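Local coordinates for protein inositol-1-monophosphatase (Nostoc sp., PDB 5ZHH) that probably hydrolyses inositol monophosphates to free inositol and inorganic phosphate, at residues Leu8-Gly19 against Val118-Arg129; Tyr172-Leu181 against Ala259-Trp269. All blocks are in the same frame, centred on the assembly; numbering follows the deposited sequence.

Contact 1: residues Leu8-Gly19 against Val118-Arg129; sequences LDIATEAALAAG and VIYDPFHDELFR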
loop_
_atom_site.group_PDB
_atom_site.type_symbol
_atom_site.label_atom_id
_atom_site.label_comp_id
_atom_site.label_asym_id
_atom_site.label_seq_id
_atom_site.Cartn_x
_atom_site.Cartn_y
_atom_site.Cartn_z
ATOM N N LEU A 8 -0.271 24.015 9.549
ATOM C CA LEU A 8 -0.678 22.653 9.224
ATOM C C LEU A 8 0.248 22.020 8.189
ATOM O O LEU A 8 0.546 20.820 8.266
ATOM C CB LEU A 8 -2.127 22.665 8.732
ATOM C CG LEU A 8 -2.706 21.327 8.283
ATOM C CD1 LEU A 8 -2.711 20.354 9.452
ATOM C CD2 LEU A 8 -4.104 21.504 7.707
ATOM N N ASP A 9 0.692 22.805 7.203
ATOM C CA ASP A 9 1.629 22.293 6.206
ATOM C C ASP A 9 2.903 21.783 6.865
ATOM O O ASP A 9 3.421 20.723 6.501
ATOM C CB ASP A 9 1.976 23.379 5.181
ATOM C CG ASP A 9 0.829 23.711 4.251
ATOM O OD1 ASP A 9 -0.143 22.929 4.174
ATOM O OD2 ASP A 9 0.911 24.766 3.584
ATOM N N ILE A 10 3.449 22.554 7.810
ATOM C CA ILE A 10 4.723 22.187 8.419
ATOM C C ILE A 10 4.545 21.015 9.378
ATOM O O ILE A 10 5.386 20.109 9.440
ATOM C CB ILE A 10 5.346 23.402 9.128
ATOM C CG1 ILE A 10 5.690 24.483 8.108
ATOM C CG2 ILE A 10 6.593 22.987 9.894
ATOM C CD1 ILE A 10 6.465 23.967 6.939
ATOM N N ALA A 11 3.457 21.014 10.147
ATOM C CA ALA A 11 3.200 19.880 11.031
ATOM C C ALA A 11 3.028 18.591 10.239
ATOM O O ALA A 11 3.443 17.518 10.694
ATOM C CB ALA A 11 1.961 20.148 11.885
ATOM N N THR A 12 2.433 18.677 9.049
ATOM C CA THR A 12 2.265 17.487 8.222
ATOM C C THR A 12 3.617 16.930 7.792
ATOM O O THR A 12 3.872 15.725 7.909
ATOM C CB THR A 12 1.401 17.813 7.004
ATOM O OG1 THR A 12 0.125 18.306 7.441
ATOM C CG2 THR A 12 1.189 16.569 6.165
ATOM N N GLU A 13 4.509 17.797 7.303
ATOM C CA GLU A 13 5.821 17.320 6.877
ATOM C C GLU A 13 6.626 16.802 8.064
ATOM O O GLU A 13 7.337 15.799 7.947
ATOM C CB GLU A 13 6.574 18.431 6.136
ATOM C CG GLU A 13 8.040 18.124 5.794
ATOM C CD GLU A 13 8.225 17.003 4.767
ATOM O OE1 GLU A 13 7.234 16.577 4.136
ATOM O OE2 GLU A 13 9.380 16.557 4.580
ATOM N N ALA A 14 6.493 17.441 9.228
ATOM C CA ALA A 14 7.174 16.933 10.415
ATOM C C ALA A 14 6.656 15.548 10.788
ATOM O O ALA A 14 7.438 14.656 11.136
ATOM C CB ALA A 14 7.007 17.910 11.578
ATOM N N ALA A 15 5.342 15.342 10.691
ATOM C CA ALA A 15 4.762 14.046 11.030
ATOM C C ALA A 15 5.195 12.964 10.048
ATOM O O ALA A 15 5.494 11.833 10.454
ATOM C CB ALA A 15 3.238 14.154 11.054
ATOM N N LEU A 16 5.216 13.287 8.751
ATOM C CA LEU A 16 5.618 12.305 7.752
ATOM C C LEU A 16 7.098 11.971 7.867
ATOM O O LEU A 16 7.488 10.804 7.737
ATOM C CB LEU A 16 5.290 12.816 6.350
ATOM C CG LEU A 16 3.792 12.953 6.076
ATOM C CD1 LEU A 16 3.556 13.551 4.694
ATOM C CD2 LEU A 16 3.093 11.599 6.218
ATOM N N ALA A 17 7.937 12.983 8.107
ATOM C CA ALA A 17 9.364 12.728 8.249
ATOM C C ALA A 17 9.636 11.858 9.466
ATOM O O ALA A 17 10.421 10.902 9.397
ATOM C CB ALA A 17 10.126 14.049 8.346
ATOM N N ALA A 18 8.985 12.173 10.586
ATOM C CA ALA A 18 9.157 11.383 11.799
ATOM C C ALA A 18 8.574 9.986 11.637
ATOM O O ALA A 18 9.154 9.010 12.124
ATOM C CB ALA A 18 8.513 12.097 12.984
ATOM N N GLY A 19 7.428 9.872 10.965
ATOM C CA GLY A 19 6.850 8.557 10.732
ATOM C C GLY A 19 7.771 7.639 9.950
ATOM O O GLY A 19 7.845 6.437 10.219
ATOM N N VAL A 118 -1.967 17.143 13.618
ATOM C CA VAL A 118 -1.604 16.089 12.680
ATOM C C VAL A 118 -1.294 14.830 13.471
ATOM O O VAL A 118 -0.520 14.870 14.435
ATOM C CB VAL A 118 -0.402 16.474 11.793
ATOM C CG1 VAL A 118 -0.071 15.323 10.872
ATOM C CG2 VAL A 118 -0.718 17.726 10.970
ATOM N N ILE A 119 -1.903 13.718 13.068
ATOM C CA ILE A 119 -1.667 12.410 13.670
ATOM C C ILE A 119 -1.365 11.443 12.540
ATOM O O ILE A 119 -2.175 11.290 11.618
ATOM C CB ILE A 119 -2.877 11.937 14.491
ATOM C CG1 ILE A 119 -3.118 12.906 15.646
ATOM C CG2 ILE A 119 -2.670 10.515 15.013
ATOM C CD1 ILE A 119 -4.487 12.738 16.319
ATOM N N TYR A 120 -0.199 10.806 12.594
ATOM C CA TYR A 120 0.252 9.943 11.512
ATOM C C TYR A 120 0.584 8.563 12.057
ATOM O O TYR A 120 1.487 8.419 12.887
ATOM C CB TYR A 120 1.467 10.537 10.793
ATOM C CG TYR A 120 1.961 9.680 9.654
ATOM C CD1 TYR A 120 1.091 9.248 8.662
ATOM C CD2 TYR A 120 3.296 9.293 9.574
ATOM C CE1 TYR A 120 1.534 8.459 7.611
ATOM C CE2 TYR A 120 3.749 8.497 8.526
ATOM C CZ TYR A 120 2.859 8.085 7.554
ATOM O OH TYR A 120 3.288 7.297 6.518
ATOM N N ASP A 121 -0.158 7.564 11.592
ATOM C CA ASP A 121 0.071 6.141 11.810
ATOM C C ASP A 121 0.960 5.650 10.678
ATOM O O ASP A 121 0.464 5.437 9.568
ATOM C CB ASP A 121 -1.270 5.394 11.827
ATOM C CG ASP A 121 -1.127 3.871 11.918
ATOM O OD1 ASP A 121 -0.004 3.322 11.843
ATOM O OD2 ASP A 121 -2.179 3.211 12.043
ATOM N N PRO A 122 2.267 5.465 10.901
ATOM C CA PRO A 122 3.147 5.078 9.788
ATOM C C PRO A 122 3.041 3.614 9.403
ATOM O O PRO A 122 3.450 3.262 8.288
ATOM C CB PRO A 122 4.547 5.407 10.322
ATOM C CG PRO A 122 4.418 5.208 11.799
ATOM C CD PRO A 122 3.013 5.639 12.161
ATOM N N PHE A 123 2.508 2.756 10.279
ATOM C CA PHE A 123 2.385 1.339 9.945
ATOM C C PHE A 123 1.265 1.102 8.943
ATOM O O PHE A 123 1.430 0.323 7.998
ATOM C CB PHE A 123 2.152 0.511 11.210
ATOM C CG PHE A 123 2.205 -0.977 10.974
ATOM C CD1 PHE A 123 3.418 -1.650 10.969
ATOM C CD2 PHE A 123 1.048 -1.698 10.732
ATOM C CE1 PHE A 123 3.472 -3.017 10.743
ATOM C CE2 PHE A 123 1.096 -3.062 10.502
ATOM C CZ PHE A 123 2.309 -3.719 10.507
ATOM N N HIS A 124 0.121 1.763 9.130
ATOM C CA HIS A 124 -0.999 1.686 8.199
ATOM C C HIS A 124 -1.009 2.835 7.205
ATOM O O HIS A 124 -1.897 2.888 6.344
ATOM C CB HIS A 124 -2.318 1.671 8.970
ATOM C CG HIS A 124 -2.451 0.507 9.898
ATOM N ND1 HIS A 124 -2.693 0.653 11.248
ATOM C CD2 HIS A 124 -2.376 -0.826 9.670
ATOM C CE1 HIS A 124 -2.763 -0.541 11.811
ATOM N NE2 HIS A 124 -2.575 -1.455 10.877
ATOM N N ASP A 125 -0.063 3.762 7.327
ATOM C CA ASP A 125 0.025 4.943 6.476
ATOM C C ASP A 125 -1.303 5.704 6.453
ATOM O O ASP A 125 -1.918 5.922 5.408
ATOM C CB ASP A 125 0.473 4.555 5.064
ATOM C CG ASP A 125 0.817 5.758 4.224
ATOM O OD1 ASP A 125 1.309 6.754 4.793
ATOM O OD2 ASP A 125 0.588 5.716 3.001
ATOM N N GLU A 126 -1.754 6.098 7.640
ATOM C CA GLU A 126 -2.961 6.902 7.781
ATOM C C GLU A 126 -2.590 8.253 8.370
ATOM O O GLU A 126 -2.087 8.327 9.496
ATOM C CB GLU A 126 -4.004 6.187 8.647
ATOM C CG GLU A 126 -4.596 4.978 7.949
ATOM C CD GLU A 126 -5.824 4.444 8.646
ATOM O OE1 GLU A 126 -6.712 3.914 7.946
ATOM O OE2 GLU A 126 -5.914 4.583 9.882
ATOM N N LEU A 127 -2.840 9.311 7.602
ATOM C CA LEU A 127 -2.446 10.674 7.934
ATOM C C LEU A 127 -3.706 11.471 8.253
ATOM O O LEU A 127 -4.501 11.762 7.357
ATOM C CB LEU A 127 -1.674 11.289 6.765
ATOM C CG LEU A 127 -1.276 12.754 6.886
ATOM C CD1 LEU A 127 -0.319 12.918 8.051
ATOM C CD2 LEU A 127 -0.633 13.243 5.568
ATOM N N PHE A 128 -3.901 11.806 9.527
ATOM C CA PHE A 128 -5.047 12.596 9.959
ATOM C C PHE A 128 -4.614 14.045 10.126
ATOM O O PHE A 128 -3.596 14.324 10.768
ATOM C CB PHE A 128 -5.629 12.059 11.270
ATOM C CG PHE A 128 -6.138 10.636 11.177
ATOM C CD1 PHE A 128 -5.281 9.560 11.387
ATOM C CD2 PHE A 128 -7.468 10.381 10.886
ATOM C CE1 PHE A 128 -5.740 8.246 11.290
ATOM C CE2 PHE A 128 -7.943 9.072 10.810
ATOM C CZ PHE A 128 -7.074 8.006 11.003
ATOM N N ARG A 129 -5.384 14.966 9.558
ATOM C CA ARG A 129 -5.009 16.373 9.565
ATOM C C ARG A 129 -6.233 17.231 9.834
ATOM O O ARG A 129 -7.305 16.991 9.271
ATOM C CB ARG A 129 -4.355 16.782 8.233
ATOM C CG ARG A 129 -2.960 16.196 8.033
ATOM C CD ARG A 129 -2.543 16.225 6.569
ATOM N NE ARG A 129 -2.479 17.565 5.990
ATOM C CZ ARG A 129 -3.408 18.056 5.173
ATOM N NH1 ARG A 129 -4.466 17.318 4.868
ATOM N NH2 ARG A 129 -3.282 19.275 4.658
HETATM O O HOH W 1 -0.885 20.522 5.133
#
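V118 drives both of its methyls into the helix: CG1 presses on A15 CB at 3.5 Å, while CG2 drops among L8 CD1, A11 CB and the hydroxyl of T12. The small A11 and A15 make a shallow hollow here and also meet I106 of strand 103-110. Helix 8-19 thus packs on one face of the eight-stranded mixed sheet, against its antiparallel hairpin 118-129, and runs nearly parallel to strand 118-121, their axes 8.3 Å apart at closest. Further along, L16 is the bump. Its CD2 stands over the centre of the Y120 ring, 3.7 Å from the ring centroid in a CH-pi contact, and also touches the methyls of L127 on the neighbouring strand. G19, with no side chain, brings its CA to the edge of the same ring, 3.8 Å from Y120 CE2, and its carbonyl oxygen rests on P122 CB. Y120 OH is tied to D125 OD1 in the hairpin turn at 2.7 Å, which fixes the far end of the ring.

At the other end R129 bends at chi3 (61°) and sets NE 3.1 Å from T12 OG1, which lies in the guanidinium plane. A water joins R129 NH2 to D9 OD1, and D9 also forms a salt bridge with R60 of the second subunit. The seam is therefore mostly apolar, with a polar group at one end where the buried T12 hydroxyl accepts from R129 and donates to L8 O.

Contact 2: residues Tyr172-Leu181 against Ala259-Trp269; sequences YAEFCHLTHL and ALMQVPPLSAW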
loop_
_atom_site.group_PDB
_atom_site.type_symbol
_atom_site.label_atom_id
_atom_site.label_comp_id
_atom_site.label_asym_id
_atom_site.label_seq_id
_atom_site.Cartn_x
_atom_site.Cartn_y
_atom_site.Cartn_z
ATOM N N TYR A 172 -11.440 1.095 35.741
ATOM C CA TYR A 172 -12.022 -0.229 35.515
ATOM C C TYR A 172 -13.537 -0.200 35.652
ATOM O O TYR A 172 -14.251 -0.830 34.859
ATOM C CB TYR A 172 -11.453 -1.255 36.491
ATOM C CG TYR A 172 -9.984 -1.530 36.348
ATOM C CD1 TYR A 172 -9.278 -1.105 35.228
ATOM C CD2 TYR A 172 -9.302 -2.233 37.328
ATOM C CE1 TYR A 172 -7.932 -1.356 35.100
ATOM C CE2 TYR A 172 -7.956 -2.496 37.205
ATOM C CZ TYR A 172 -7.276 -2.053 36.085
ATOM O OH TYR A 172 -5.935 -2.304 35.946
ATOM N N ALA A 173 -14.042 0.491 36.678
ATOM C CA ALA A 173 -15.486 0.576 36.874
ATOM C C ALA A 173 -16.167 1.197 35.663
ATOM O O ALA A 173 -17.218 0.716 35.219
ATOM C CB ALA A 173 -15.805 1.376 38.139
ATOM N N GLU A 174 -15.580 2.269 35.115
ATOM C CA GLU A 174 -16.109 2.873 33.895
ATOM C C GLU A 174 -16.103 1.884 32.734
ATOM O O GLU A 174 -17.086 1.786 31.984
ATOM C CB GLU A 174 -15.299 4.122 33.527
ATOM C CG GLU A 174 -15.559 5.362 34.387
ATOM C CD GLU A 174 -14.848 5.356 35.747
ATOM O OE1 GLU A 174 -14.148 4.372 36.074
ATOM O OE2 GLU A 174 -14.999 6.354 36.490
ATOM N N PHE A 175 -14.999 1.149 32.563
ATOM C CA PHE A 175 -14.905 0.190 31.464
ATOM C C PHE A 175 -15.994 -0.871 31.567
ATOM O O PHE A 175 -16.653 -1.201 30.574
ATOM C CB PHE A 175 -13.522 -0.463 31.453
ATOM C CG PHE A 175 -13.369 -1.532 30.412
ATOM C CD1 PHE A 175 -13.000 -1.203 29.112
ATOM C CD2 PHE A 175 -13.585 -2.869 30.730
ATOM C CE1 PHE A 175 -12.852 -2.182 28.148
ATOM C CE2 PHE A 175 -13.439 -3.855 29.765
ATOM C CZ PHE A 175 -13.079 -3.506 28.470
ATOM N N CYS A 176 -16.209 -1.412 32.771
ATOM C CA CYS A 176 -17.247 -2.421 32.937
ATOM C C CYS A 176 -18.631 -1.829 32.701
ATOM O O CYS A 176 -19.458 -2.435 32.009
ATOM C CB CYS A 176 -17.161 -3.041 34.334
ATOM S SG CYS A 176 -15.603 -3.882 34.667
ATOM N N HIS A 177 -18.889 -0.640 33.251
ATOM C CA HIS A 177 -20.189 0.010 33.089
ATOM C C HIS A 177 -20.500 0.262 31.614
ATOM O O HIS A 177 -21.587 -0.076 31.126
ATOM C CB HIS A 177 -20.192 1.317 33.894
ATOM C CG HIS A 177 -21.519 2.013 33.953
ATOM N ND1 HIS A 177 -22.706 1.351 34.188
ATOM C CD2 HIS A 177 -21.836 3.326 33.855
ATOM C CE1 HIS A 177 -23.698 2.222 34.207
ATOM N NE2 HIS A 177 -23.197 3.429 34.008
ATOM N N LEU A 178 -19.551 0.838 30.874
ATOM C CA LEU A 178 -19.843 1.132 29.474
ATOM C C LEU A 178 -19.849 -0.124 28.608
ATOM O O LEU A 178 -20.570 -0.171 27.602
ATOM C CB LEU A 178 -18.858 2.160 28.923
ATOM C CG LEU A 178 -19.292 3.622 29.093
ATOM C CD1 LEU A 178 -20.738 3.814 28.618
ATOM C CD2 LEU A 178 -19.135 4.098 30.527
ATOM N N THR A 179 -19.112 -1.147 28.975
ATOM C CA THR A 179 -19.130 -2.390 28.230
ATOM C C THR A 179 -20.506 -3.043 28.318
ATOM O O THR A 179 -20.912 -3.726 27.436
ATOM C CB THR A 179 -17.995 -3.344 28.630
ATOM O OG1 THR A 179 -16.745 -2.734 28.390
ATOM C CG2 THR A 179 -18.032 -4.599 27.884
ATOM N N HIS A 180 -21.200 -2.798 29.409
ATOM C CA HIS A 180 -22.542 -3.305 29.585
ATOM C C HIS A 180 -23.577 -2.499 28.827
ATOM O O HIS A 180 -24.494 -3.032 28.348
ATOM C CB HIS A 180 -22.916 -3.267 31.032
ATOM C CG HIS A 180 -23.017 -4.610 31.652
ATOM N ND1 HIS A 180 -23.989 -4.941 32.557
ATOM C CD2 HIS A 180 -22.237 -5.696 31.524
ATOM C CE1 HIS A 180 -23.821 -6.182 32.944
ATOM N NE2 HIS A 180 -22.773 -6.668 32.313
ATOM N N LEU A 181 -23.390 -1.199 28.739
ATOM C CA LEU A 181 -24.318 -0.314 28.085
ATOM C C LEU A 181 -24.138 -0.079 26.582
ATOM O O LEU A 181 -24.935 0.565 25.994
ATOM C CB LEU A 181 -24.269 1.030 28.730
ATOM C CG LEU A 181 -24.625 1.078 30.177
ATOM C CD1 LEU A 181 -24.379 2.463 30.638
ATOM C CD2 LEU A 181 -26.085 0.754 30.247
ATOM N N ALA A 259 -23.631 8.480 31.751
ATOM C CA ALA A 259 -23.129 7.183 32.198
ATOM C C ALA A 259 -21.871 7.343 33.045
ATOM O O ALA A 259 -21.714 6.668 34.071
ATOM C CB ALA A 259 -22.862 6.278 30.998
ATOM N N LEU A 260 -20.980 8.252 32.647
ATOM C CA LEU A 260 -19.767 8.507 33.422
ATOM C C LEU A 260 -20.082 9.129 34.784
ATOM O O LEU A 260 -19.321 8.938 35.742
ATOM C CB LEU A 260 -18.810 9.386 32.611
ATOM C CG LEU A 260 -18.219 8.670 31.391
ATOM C CD1 LEU A 260 -17.411 9.622 30.495
ATOM C CD2 LEU A 260 -17.364 7.478 31.817
ATOM N N MET A 261 -21.166 9.902 34.884
ATOM C CA MET A 261 -21.588 10.486 36.155
ATOM C C MET A 261 -22.304 9.493 37.052
ATOM O O MET A 261 -22.619 9.834 38.200
ATOM C CB MET A 261 -22.515 11.682 35.924
ATOM C CG MET A 261 -21.873 12.871 35.213
ATOM S SD MET A 261 -20.460 13.534 36.111
ATOM C CE MET A 261 -19.083 12.663 35.351
ATOM N N GLN A 262 -22.604 8.301 36.554
ATOM C CA GLN A 262 -23.410 7.326 37.279
ATOM C C GLN A 262 -22.728 5.970 37.275
ATOM O O GLN A 262 -23.373 4.928 37.129
ATOM C CB GLN A 262 -24.812 7.238 36.683
ATOM C CG GLN A 262 -25.547 8.577 36.632
ATOM C CD GLN A 262 -26.893 8.481 35.949
ATOM O OE1 GLN A 262 -27.125 7.582 35.142
ATOM N NE2 GLN A 262 -27.784 9.419 36.254
ATOM N N VAL A 263 -21.409 5.963 37.434
ATOM C CA VAL A 263 -20.641 4.724 37.363
ATOM C C VAL A 263 -20.767 3.979 38.686
ATOM O O VAL A 263 -20.378 4.512 39.735
ATOM C CB VAL A 263 -19.168 5.003 37.026
ATOM C CG1 VAL A 263 -18.366 3.710 37.045
ATOM C CG2 VAL A 263 -19.066 5.677 35.663
ATOM N N PRO A 264 -21.272 2.751 38.687
ATOM C CA PRO A 264 -21.275 1.956 39.914
ATOM C C PRO A 264 -19.861 1.524 40.250
ATOM O O PRO A 264 -19.084 1.188 39.346
ATOM C CB PRO A 264 -22.151 0.743 39.552
ATOM C CG PRO A 264 -22.879 1.134 38.309
ATOM C CD PRO A 264 -21.922 2.037 37.577
ATOM N N PRO A 265 -19.489 1.500 41.527
ATOM C CA PRO A 265 -18.145 1.035 41.877
ATOM C C PRO A 265 -18.028 -0.455 41.600
ATOM O O PRO A 265 -19.025 -1.170 41.473
ATOM C CB PRO A 265 -18.031 1.349 43.373
ATOM C CG PRO A 265 -19.427 1.382 43.862
ATOM C CD PRO A 265 -20.311 1.785 42.718
ATOM N N LEU A 266 -16.782 -0.920 41.478
ATOM C CA LEU A 266 -16.565 -2.340 41.215
ATOM C C LEU A 266 -17.152 -3.198 42.330
ATOM O O LEU A 266 -17.685 -4.284 42.073
ATOM C CB LEU A 266 -15.074 -2.628 41.031
ATOM C CG LEU A 266 -14.462 -2.177 39.700
ATOM C CD1 LEU A 266 -12.981 -2.531 39.623
ATOM C CD2 LEU A 266 -15.224 -2.781 38.527
ATOM N N SER A 267 -17.075 -2.717 43.573
ATOM C CA SER A 267 -17.608 -3.455 44.717
ATOM C C SER A 267 -19.104 -3.717 44.607
ATOM O O SER A 267 -19.611 -4.630 45.270
ATOM C CB SER A 267 -17.317 -2.695 46.007
ATOM O OG SER A 267 -17.990 -1.449 46.004
ATOM N N ALA A 268 -19.825 -2.946 43.788
ATOM C CA ALA A 268 -21.251 -3.181 43.609
ATOM C C ALA A 268 -21.524 -4.324 42.643
ATOM O O ALA A 268 -22.677 -4.749 42.514
ATOM C CB ALA A 268 -21.944 -1.907 43.119
ATOM N N TRP A 269 -20.496 -4.825 41.968
ATOM C CA TRP A 269 -20.624 -5.989 41.104
ATOM C C TRP A 269 -20.472 -7.275 41.913
ATOM O O TRP A 269 -20.778 -8.362 41.423
ATOM C CB TRP A 269 -19.581 -5.946 39.983
ATOM C CG TRP A 269 -19.782 -4.826 39.001
ATOM C CD1 TRP A 269 -19.493 -3.507 39.195
ATOM C CD2 TRP A 269 -20.304 -4.931 37.666
ATOM N NE1 TRP A 269 -19.803 -2.782 38.061
ATOM C CE2 TRP A 269 -20.304 -3.633 37.112
ATOM C CE3 TRP A 269 -20.773 -5.996 36.890
ATOM C CZ2 TRP A 269 -20.754 -3.370 35.816
ATOM C CZ3 TRP A 269 -21.220 -5.734 35.602
ATOM C CH2 TRP A 269 -21.208 -4.430 35.079
HETATM O O HOH W 2 -18.996 -0.298 37.115
HETATM O O HOH W 3 -16.411 8.604 35.844
HETATM O O HOH W 4 -25.886 5.213 33.922
#
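Helix 172-181 is clasped by the C-terminal tail of the chain, which leaves the end of helix 253-261, runs through V263 and two prolines, and finishes in a 3-10 turn at 266-268. H177 sits at the middle of the clasp. With CG anti to the backbone N (chi1 -173°), its ring reaches P264, whose CD lies over one face, 3.6 Å from the ring centroid in a CH-pi contact; L181 CD1 lies above the opposite face, toward its rim. A259 O lies at the ring edge, 3.4 Å from H177 CD2, and a water stands between NE2 and Q262 OE1.

Toward the helix start, A173 CB rests against both V263 CG1, at 3.6 Å, and the carbonyl oxygen of P264, while L266 spreads its methyls over Y172 CB and A173 CA. V263 CG2 and L260 CD2 both pack on E174 CG. W269 closes the other end: its indole edge points at the face of H180 in a T-shaped pair, planes at 77°, and CZ2 touches C176 CB. No direct hydrogen bond crosses the contact, but one water accepts from W269 NE1 at 2.8 Å and donates to both A173 O and P264 O, and another joins E174 OE2 to L260 O.

The helix is held between the tail, the five-stranded sheet and the third subunit, where F175 stacks on its own copy. E174, L178 and L260 all touch W207 of that sheet, helices layered on strands as in the alpha/beta architecture of the inositol monophosphatase family.

From the N terminus, helix 3-25 comes first, and contact 1 closes a long loop when the hairpin of strands 113-121 and 126-131 packs against it; helix 44-61 and the early strands of the eight-stranded sheet lie inside that loop. Contact 2 opens later, at helix 172-181, and closes only at the last modelled residues, enclosing helices 191-199 and 213-225 and most of the five-stranded sheet. The two loops follow in series, neither nesting nor crossing. The centres of the two contacts are about 36 Å apart, on opposite sides of the chain's centre. Contact 1 ties the first helix to the larger sheet, contact 2 the C-terminal tail to a helix beside the smaller one. Both also touch the third subunit.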